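Local atomic coordinates of nucleoporin NUP82 (Chaetomium thermophilum, PDB entry 5CWW), a protein that probably serves as a structural component of the nuclear pore complex and a docking site for transport factors, this part being its N-terminal beta-propeller domain. Residues Lys438-Ile443 with Leu470-Thr475. Sequence-based numbering, arbitrary orientation.
Sequences KICLDI and LLTFQT
Ile439 O is gripped by two amides at once: Phe473 N, 2.8 Å from Ile439 O and nearly in line with its C=O, and Gln474 N, whose longer bond uses a lone pair in the carbonyl plane. Two residues thus face one, the classic beta bulge, and the antiparallel register slips by a residue before Leu441 and Leu471 pair through two further backbone bonds. The bulge turns Phe473 CB to within 3.4 Å of Ile439 O and sets the side chain of Phe473 alongside Leu441, while the ring stacks on Trp518. Beyond the strand end, Ile443 CG1 lies 3.6 Å from Leu471 CB; apolar residues fit here because Leu441, Ile443 and Leu471 also pack against another protein's chain. On the face carrying Lys438, Cys440, Thr472 and Thr475, Lys438 swings CG away from its backbone N (chi1 -167°), 3.5 Å from Thr475 OG1. The long Lys438 suits this buried place because its methylenes pack on both threonines while NZ salt-bridges Glu382 and hydrogen-bonds Asn378; an alanine here would probably leave Glu382 without its mate and the threonines less well packed. Strand 437-441 lies between 427-432 and 469-476 in a propeller blade; 374-376 flanks the latter, and another protein's strand continues the sheet at Thr475.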
# COMPACT_ATOMS: atom_id res chain seq x y z
N LYS B 438 3.56 -14.54 -5.74
CA LYS B 438 2.57 -14.70 -6.80
C LYS B 438 2.75 -13.61 -7.84
O LYS B 438 2.75 -12.42 -7.50
CB LYS B 438 1.16 -14.67 -6.21
CG LYS B 438 0.08 -15.14 -7.17
CD LYS B 438 -1.28 -15.23 -6.48
CE LYS B 438 -1.34 -16.38 -5.49
NZ LYS B 438 -2.58 -16.35 -4.68
N ILE B 439 2.93 -14.01 -9.09
CA ILE B 439 3.13 -13.08 -10.19
C ILE B 439 1.84 -12.99 -11.00
O ILE B 439 1.43 -13.96 -11.64
CB ILE B 439 4.29 -13.51 -11.11
CG1 ILE B 439 5.56 -13.78 -10.29
CG2 ILE B 439 4.54 -12.46 -12.19
CD1 ILE B 439 6.03 -12.59 -9.47
N CYS B 440 1.22 -11.82 -10.97
CA CYS B 440 -0.04 -11.59 -11.65
C CYS B 440 0.11 -10.58 -12.78
O CYS B 440 0.90 -9.64 -12.67
CB CYS B 440 -1.11 -11.11 -10.67
SG CYS B 440 -1.30 -12.18 -9.24
N LEU B 441 -0.65 -10.78 -13.85
CA LEU B 441 -0.62 -9.88 -14.99
C LEU B 441 -1.94 -9.12 -15.09
O LEU B 441 -3.02 -9.71 -14.97
CB LEU B 441 -0.37 -10.65 -16.29
CG LEU B 441 0.93 -11.45 -16.35
CD1 LEU B 441 0.95 -12.34 -17.60
CD2 LEU B 441 2.14 -10.52 -16.34
N ASP B 442 -1.84 -7.82 -15.30
CA ASP B 442 -3.01 -6.97 -15.47
C ASP B 442 -3.46 -6.99 -16.93
O ASP B 442 -3.13 -6.10 -17.71
CB ASP B 442 -2.71 -5.54 -15.02
CG ASP B 442 -3.91 -4.62 -15.14
OD1 ASP B 442 -5.04 -5.14 -15.25
OD2 ASP B 442 -3.71 -3.39 -15.10
N ILE B 443 -4.22 -8.03 -17.27
CA ILE B 443 -4.70 -8.24 -18.64
C ILE B 443 -5.72 -7.19 -19.05
O ILE B 443 -5.73 -6.74 -20.19
CB ILE B 443 -5.34 -9.64 -18.79
CG1 ILE B 443 -4.36 -10.73 -18.35
CG2 ILE B 443 -5.80 -9.87 -20.22
CD1 ILE B 443 -3.05 -10.74 -19.10
N LEU B 470 -7.23 -9.92 -12.01
CA LEU B 470 -5.84 -10.10 -12.40
C LEU B 470 -5.64 -11.55 -12.83
O LEU B 470 -6.33 -12.44 -12.33
CB LEU B 470 -4.89 -9.75 -11.25
CG LEU B 470 -4.89 -8.30 -10.78
CD1 LEU B 470 -4.11 -8.17 -9.47
CD2 LEU B 470 -4.30 -7.39 -11.84
N LEU B 471 -4.70 -11.78 -13.73
CA LEU B 471 -4.38 -13.13 -14.19
C LEU B 471 -3.17 -13.68 -13.44
O LEU B 471 -2.06 -13.17 -13.59
CB LEU B 471 -4.10 -13.14 -15.70
CG LEU B 471 -3.58 -14.45 -16.30
CD1 LEU B 471 -4.55 -15.60 -16.05
CD2 LEU B 471 -3.32 -14.30 -17.79
N THR B 472 -3.40 -14.71 -12.63
CA THR B 472 -2.30 -15.37 -11.94
C THR B 472 -1.46 -16.13 -12.95
O THR B 472 -1.91 -17.11 -13.53
CB THR B 472 -2.81 -16.34 -10.86
OG1 THR B 472 -3.76 -15.68 -10.02
CG2 THR B 472 -1.65 -16.84 -10.00
N PHE B 473 -0.23 -15.66 -13.17
CA PHE B 473 0.65 -16.29 -14.14
C PHE B 473 1.49 -17.39 -13.49
O PHE B 473 1.68 -18.45 -14.08
CB PHE B 473 1.58 -15.26 -14.78
CG PHE B 473 2.76 -15.87 -15.47
CD1 PHE B 473 2.59 -16.56 -16.66
CD2 PHE B 473 4.03 -15.77 -14.93
CE1 PHE B 473 3.67 -17.13 -17.30
CE2 PHE B 473 5.11 -16.34 -15.56
CZ PHE B 473 4.94 -17.03 -16.75
N GLN B 474 1.97 -17.12 -12.29
CA GLN B 474 2.86 -18.05 -11.61
C GLN B 474 2.84 -17.84 -10.10
O GLN B 474 2.67 -16.73 -9.61
CB GLN B 474 4.28 -17.90 -12.15
CG GLN B 474 5.29 -18.84 -11.54
CD GLN B 474 6.66 -18.70 -12.18
OE1 GLN B 474 6.95 -17.71 -12.85
NE2 GLN B 474 7.51 -19.70 -11.97
N THR B 475 3.01 -18.94 -9.36
CA THR B 475 3.08 -18.91 -7.91
C THR B 475 4.17 -19.86 -7.46
O THR B 475 4.20 -21.02 -7.88
CB THR B 475 1.74 -19.33 -7.27
OG1 THR B 475 0.66 -18.57 -7.83
CG2 THR B 475 1.77 -19.12 -5.76